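Local structure of uncharacterized protein (4FXT) at residues A[123-128]-A[184-189]; A[72-77]-A[95-100]. The protein is of unknown function but belongs to the DUF3823 family, joining an N-terminal domain of the transthyretin clan to a C-terminal domain of the E-set clan. One frame throughout, in Å; residues are numbered along the deposited sequence.

Overall arrangement
This all-beta chain shows how two domains in series can share one junction, seen here through two contacts whose centres lie about 10 Å apart. Contact 2 comes first along the chain: it ties the loop between strands 60-68 and 79-84 of the N-terminal domain to the linker that leads into strand 98-108. Contact 1 follows and lies wholly in the C-terminal domain, where neighbouring strands 127-135 and 176-185 of one antiparallel sheet meet at their ends. Tyr-97 of contact 2 packs on Ser-185 and Lys-187 of contact 1, and Arg-74 reaches the carbonyl of Lys-187 in a weak hydrogen bond. The turn after strand 176-185 thus takes part in the interface between the domains.

Contact 1 of 2, residues A[123-128]-A[184-189]; sequences ANANME and KSDKSS
Glu-128 and Lys-184 run side by side in the same direction and meet at their charged ends in a salt bridge, Lys-184 NZ to Glu-128 OE1 2.9 Å, with the ammonium above the carboxylate plane rather than in it. The lysine chain is extended until its last torsion (chi4 -62°), and that bend turns NZ back over its own turn. There it also donates to Ser-188 O at 2.7 Å and to Ser-185 O at 2.8 Å, so three acceptors grip one ammonium. With an alanine here, the Glu-128 carboxylate would probably lose its counter-charge, and the carbonyls of Ser-185 and Ser-188 the ammonium that joins them.

The backbones run antiparallel, Met-127 and Ser-185 forming a non-hydrogen-bonded pair whose side chains diverge, and Glu-128 N donates to Lys-184 O. Asp-186 closes the other end: its backbone N gives a hydrogen bond to Asn-126 O (2.9 Å), while its OD1, approached from above the carboxylate plane, accepts from Asn-126 N at 2.8 Å. Lys-187, bent at its second torsion, lays CG against Ala-125 and carries CE past the amide of Asn-124 at 3.6 Å from ND2. Within the turn, Ser-185 OG accepts from Lys-187 N, forming an ST turn. The salt bridge thus joins strand residues, while the Asp-186 carboxylate, by accepting a backbone N-H, carries the pairing past the strand ends.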
loop_
_atom_site.group_PDB
_atom_site.type_symbol
_atom_site.label_atom_id
_atom_site.label_comp_id
_atom_site.label_asym_id
_atom_site.label_seq_id
_atom_site.Cartn_x
_atom_site.Cartn_y
_atom_site.Cartn_z
ATOM N N ALA A 123 17.164 -7.035 0.177
ATOM C CA ALA A 123 18.216 -7.361 -0.805
ATOM C C ALA A 123 17.978 -8.724 -1.501
ATOM O O ALA A 123 18.351 -8.917 -2.667
ATOM C CB ALA A 123 19.575 -7.374 -0.123
ATOM N N ASN A 124 17.382 -9.649 -0.755
ATOM C CA ASN A 124 16.995 -10.999 -1.115
ATOM C C ASN A 124 15.913 -11.015 -2.230
ATOM O O ASN A 124 15.930 -11.925 -3.064
ATOM C CB ASN A 124 16.455 -11.648 0.168
ATOM C CG ASN A 124 15.806 -12.985 0.000
ATOM O OD1 ASN A 124 16.350 -13.878 -0.669
ATOM N ND2 ASN A 124 14.648 -13.156 0.661
ATOM N N ALA A 125 14.968 -10.034 -2.207
ATOM C CA ALA A 125 13.811 -9.914 -3.109
ATOM C C ALA A 125 14.214 -9.572 -4.536
ATOM O O ALA A 125 15.225 -8.915 -4.760
ATOM C CB ALA A 125 12.857 -8.844 -2.603
ATOM N N ASN A 126 13.373 -9.989 -5.502
ATOM C CA ASN A 126 13.575 -9.750 -6.924
ATOM C C ASN A 126 12.313 -9.171 -7.511
ATOM O O ASN A 126 11.206 -9.629 -7.222
ATOM C CB ASN A 126 13.987 -11.032 -7.623
ATOM C CG ASN A 126 15.309 -11.578 -7.146
ATOM O OD1 ASN A 126 15.385 -12.722 -6.714
ATOM N ND2 ASN A 126 16.365 -10.755 -7.130
HETATM N N MSE A 127 12.492 -8.129 -8.310
HETATM C CA MSE A 127 11.418 -7.337 -8.927
HETATM C C MSE A 127 10.753 -8.137 -10.042
HETATM O O MSE A 127 11.460 -8.710 -10.884
HETATM C CB MSE A 127 12.039 -6.030 -9.448
HETATM C CG MSE A 127 11.148 -5.194 -10.324
HETATM SE SE MSE A 127 11.759 -3.338 -10.549
HETATM C CE MSE A 127 13.749 -3.505 -10.979
ATOM N N GLU A 128 9.382 -8.209 -10.016
ATOM C CA GLU A 128 8.598 -8.935 -11.046
ATOM C C GLU A 128 8.006 -7.988 -12.056
ATOM O O GLU A 128 8.022 -8.288 -13.262
ATOM C CB GLU A 128 7.467 -9.800 -10.480
ATOM C CG GLU A 128 7.898 -11.045 -9.716
ATOM C CD GLU A 128 6.741 -11.959 -9.332
ATOM O OE1 GLU A 128 5.580 -11.597 -9.649
ATOM O OE2 GLU A 128 6.989 -13.050 -8.760
ATOM N N LYS A 184 5.636 -5.110 -7.778
ATOM C CA LYS A 184 5.491 -6.480 -7.267
ATOM C C LYS A 184 6.828 -7.215 -7.242
ATOM O O LYS A 184 7.575 -7.170 -8.225
ATOM C CB LYS A 184 4.498 -7.288 -8.088
ATOM C CG LYS A 184 4.175 -8.580 -7.357
ATOM C CD LYS A 184 3.299 -9.512 -8.108
ATOM C CE LYS A 184 3.066 -10.745 -7.304
ATOM N NZ LYS A 184 4.303 -11.475 -7.030
ATOM N N SER A 185 7.122 -7.897 -6.118
ATOM C CA SER A 185 8.327 -8.732 -5.931
ATOM C C SER A 185 7.965 -10.194 -6.015
ATOM O O SER A 185 6.781 -10.527 -6.015
ATOM C CB SER A 185 9.002 -8.446 -4.595
ATOM O OG SER A 185 8.221 -8.929 -3.515
ATOM N N ASP A 186 8.971 -11.063 -6.018
ATOM C CA ASP A 186 8.804 -12.511 -6.058
ATOM C C ASP A 186 8.546 -13.068 -4.655
ATOM O O ASP A 186 8.379 -14.297 -4.519
ATOM C CB ASP A 186 10.061 -13.184 -6.677
ATOM C CG ASP A 186 11.384 -13.048 -5.913
ATOM O OD1 ASP A 186 11.520 -12.097 -5.112
ATOM O OD2 ASP A 186 12.306 -13.859 -6.166
ATOM N N LYS A 187 8.527 -12.186 -3.609
ATOM C CA LYS A 187 8.404 -12.634 -2.214
ATOM C C LYS A 187 6.971 -12.407 -1.632
ATOM O O LYS A 187 6.683 -12.852 -0.519
ATOM C CB LYS A 187 9.446 -11.923 -1.320
ATOM C CG LYS A 187 10.920 -12.110 -1.737
ATOM C CD LYS A 187 11.391 -13.580 -1.839
ATOM C CE LYS A 187 12.774 -13.685 -2.420
ATOM N NZ LYS A 187 13.074 -15.087 -2.796
ATOM N N SER A 188 6.073 -11.796 -2.392
ATOM C CA SER A 188 4.681 -11.551 -2.006
ATOM C C SER A 188 3.762 -11.657 -3.217
ATOM O O SER A 188 4.167 -11.288 -4.321
ATOM C CB SER A 188 4.520 -10.178 -1.348
ATOM O OG SER A 188 3.163 -9.962 -0.980
ATOM N N SER A 189 2.509 -12.107 -2.997
ATOM C CA SER A 189 1.473 -12.238 -4.028
ATOM C C SER A 189 0.819 -10.870 -4.310
ATOM O O SER A 189 0.040 -10.715 -5.262
ATOM C CB SER A 189 0.426 -13.261 -3.598
ATOM O OG SER A 189 -0.088 -12.956 -2.313
#

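Contact 2 of 2, residues A[72-77]-A[95-100]; sequences WERPSN and TPYFFV
Tyr-97 meets the guanidinium of Arg-74 edge to edge: NH2 lies near the plane of the phenol ring, and the hydroxyl lies in the guanidinium plane, although the two planes are turned 71° apart. The bond between them, Arg-74 NH2 to Tyr-97 OH 2.9 Å, is almost straight, at 174°. Trp-72 O and Glu-73 N approach the ring obliquely, and Glu-73 CG passes 3.9 Å from Tyr-97 CE1. Bends at chi2 and chi3 (chi3 -72°) fold the arginine back alongside its own backbone, where NE makes a weak hydrogen bond to Trp-72 O. A water accepts from Arg-74 N at 2.8 Å and makes a weak contact with the tyrosine hydroxyl, 3.5 Å from its O to Tyr-97 OH.

Glu-73 also joins the segments through its backbone: its N donates to Thr-95 O at 2.9 Å. Its extended side chain slants across that of Thr-95, and OE1 accepts from Thr-95 OG1, also at 2.9 Å, the hydroxyl coming from above the carboxylate plane. Trp-72 comes closest to Pro-96 by CB, 3.7 Å from Pro-96 CA; its indole leads away from residues 95-97 and packs on Ile-47, Val-94 and, on strand 7-16, Ala-14.

Arg-74 NH1 holds Gly-68 O at the end of strand 60-68, Pro-96 packs on Tyr-16 of strand 7-16, and Tyr-97 lies on Ser-185 of strand 176-185, which places the linker between strands of both domains.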
loop_
_atom_site.group_PDB
_atom_site.type_symbol
_atom_site.label_atom_id
_atom_site.label_comp_id
_atom_site.label_asym_id
_atom_site.label_seq_id
_atom_site.Cartn_x
_atom_site.Cartn_y
_atom_site.Cartn_z
ATOM N N TRP A 72 5.146 -6.971 2.497
ATOM C CA TRP A 72 6.263 -6.704 3.381
ATOM C C TRP A 72 6.666 -7.970 4.114
ATOM O O TRP A 72 5.921 -8.954 4.073
ATOM C CB TRP A 72 5.933 -5.590 4.377
ATOM C CG TRP A 72 4.627 -5.735 5.103
ATOM C CD1 TRP A 72 4.337 -6.594 6.127
ATOM C CD2 TRP A 72 3.489 -4.873 4.967
ATOM N NE1 TRP A 72 3.040 -6.401 6.549
ATOM C CE2 TRP A 72 2.510 -5.326 5.877
ATOM C CE3 TRP A 72 3.187 -3.776 4.133
ATOM C CZ2 TRP A 72 1.254 -4.710 5.985
ATOM C CZ3 TRP A 72 1.933 -3.194 4.214
ATOM C CH2 TRP A 72 0.989 -3.642 5.149
ATOM N N GLU A 73 7.848 -7.952 4.779
ATOM C CA GLU A 73 8.312 -9.081 5.565
ATOM C C GLU A 73 7.312 -9.403 6.654
ATOM O O GLU A 73 6.816 -8.492 7.327
ATOM C CB GLU A 73 9.690 -8.829 6.170
ATOM C CG GLU A 73 10.825 -8.802 5.173
ATOM C CD GLU A 73 12.205 -8.744 5.801
ATOM O OE1 GLU A 73 12.356 -8.147 6.894
ATOM O OE2 GLU A 73 13.138 -9.313 5.190
ATOM N N ARG A 74 7.015 -10.700 6.799
ATOM C CA ARG A 74 6.043 -11.223 7.755
ATOM C C ARG A 74 6.710 -12.271 8.687
ATOM O O ARG A 74 6.408 -13.465 8.568
ATOM C CB ARG A 74 4.845 -11.828 6.986
ATOM C CG ARG A 74 4.014 -10.792 6.221
ATOM C CD ARG A 74 3.473 -11.340 4.915
ATOM N NE ARG A 74 4.535 -11.497 3.923
ATOM C CZ ARG A 74 4.381 -12.037 2.719
ATOM N NH1 ARG A 74 3.204 -12.517 2.345
ATOM N NH2 ARG A 74 5.414 -12.134 1.892
ATOM N N PRO A 75 7.585 -11.833 9.644
ATOM C CA PRO A 75 8.203 -12.806 10.563
ATOM C C PRO A 75 7.216 -13.297 11.624
ATOM O O PRO A 75 6.464 -12.504 12.208
ATOM C CB PRO A 75 9.354 -12.033 11.201
ATOM C CG PRO A 75 9.010 -10.599 11.042
ATOM C CD PRO A 75 8.029 -10.448 9.934
ATOM N N SER A 76 7.214 -14.622 11.839
ATOM C CA SER A 76 6.372 -15.334 12.804
ATOM C C SER A 76 6.802 -15.013 14.242
ATOM O O SER A 76 5.974 -14.735 15.106
ATOM C CB SER A 76 6.460 -16.846 12.562
ATOM O OG SER A 76 6.391 -17.240 11.200
ATOM N N ASN A 77 8.130 -15.078 14.473
ATOM C CA ASN A 77 8.885 -14.869 15.715
ATOM C C ASN A 77 8.738 -13.434 16.268
ATOM O O ASN A 77 8.699 -13.265 17.489
ATOM C CB ASN A 77 10.383 -15.158 15.438
ATOM C CG ASN A 77 10.963 -14.392 14.247
ATOM O OD1 ASN A 77 11.387 -13.233 14.349
ATOM N ND2 ASN A 77 10.951 -15.008 13.077
ATOM N N THR A 95 8.528 -3.725 6.819
ATOM C CA THR A 95 9.702 -3.615 5.962
ATOM C C THR A 95 9.259 -4.184 4.571
ATOM O O THR A 95 9.258 -5.403 4.358
ATOM C CB THR A 95 10.975 -4.284 6.589
ATOM O OG1 THR A 95 10.844 -5.702 6.612
ATOM C CG2 THR A 95 11.329 -3.730 7.993
ATOM N N PRO A 96 8.818 -3.289 3.646
ATOM C CA PRO A 96 8.425 -3.749 2.300
ATOM C C PRO A 96 9.605 -4.348 1.527
ATOM O O PRO A 96 10.767 -4.062 1.855
ATOM C CB PRO A 96 7.921 -2.470 1.607
ATOM C CG PRO A 96 7.972 -1.397 2.604
ATOM C CD PRO A 96 8.807 -1.813 3.735
ATOM N N TYR A 97 9.317 -5.200 0.514
ATOM C CA TYR A 97 10.398 -5.791 -0.276
ATOM C C TYR A 97 10.947 -4.697 -1.189
ATOM O O TYR A 97 12.156 -4.427 -1.220
ATOM C CB TYR A 97 9.910 -7.025 -1.027
ATOM C CG TYR A 97 9.401 -8.098 -0.082
ATOM C CD1 TYR A 97 10.284 -8.886 0.648
ATOM C CD2 TYR A 97 8.034 -8.339 0.067
ATOM C CE1 TYR A 97 9.823 -9.853 1.540
ATOM C CE2 TYR A 97 7.563 -9.317 0.938
ATOM C CZ TYR A 97 8.466 -10.078 1.669
ATOM O OH TYR A 97 8.057 -11.077 2.524
ATOM N N PHE A 98 10.021 -3.983 -1.815
ATOM C CA PHE A 98 10.215 -2.806 -2.636
ATOM C C PHE A 98 9.285 -1.716 -2.146
ATOM O O PHE A 98 8.147 -2.023 -1.731
ATOM C CB PHE A 98 9.984 -3.128 -4.115
ATOM C CG PHE A 98 11.024 -4.005 -4.762
ATOM C CD1 PHE A 98 10.910 -5.387 -4.728
ATOM C CD2 PHE A 98 12.097 -3.448 -5.437
ATOM C CE1 PHE A 98 11.867 -6.201 -5.332
ATOM C CE2 PHE A 98 13.043 -4.259 -6.062
ATOM C CZ PHE A 98 12.930 -5.632 -5.991
ATOM N N PHE A 99 9.766 -0.465 -2.136
ATOM C CA PHE A 99 8.959 0.653 -1.655
ATOM C C PHE A 99 8.833 1.728 -2.743
ATOM O O PHE A 99 9.804 2.002 -3.456
ATOM C CB PHE A 99 9.566 1.229 -0.364
ATOM C CG PHE A 99 8.834 2.408 0.249
ATOM C CD1 PHE A 99 7.565 2.249 0.817
ATOM C CD2 PHE A 99 9.434 3.651 0.324
ATOM C CE1 PHE A 99 6.888 3.335 1.391
ATOM C CE2 PHE A 99 8.771 4.731 0.921
ATOM C CZ PHE A 99 7.503 4.567 1.455
ATOM N N VAL A 100 7.618 2.295 -2.894
ATOM C CA VAL A 100 7.354 3.359 -3.875
ATOM C C VAL A 100 7.239 4.699 -3.144
ATOM O O VAL A 100 6.360 4.831 -2.282
ATOM C CB VAL A 100 6.084 3.097 -4.749
ATOM C CG1 VAL A 100 6.061 4.052 -5.948
ATOM C CG2 VAL A 100 6.041 1.656 -5.252
HETATM O O HOH W 1 8.910 -12.458 5.600
#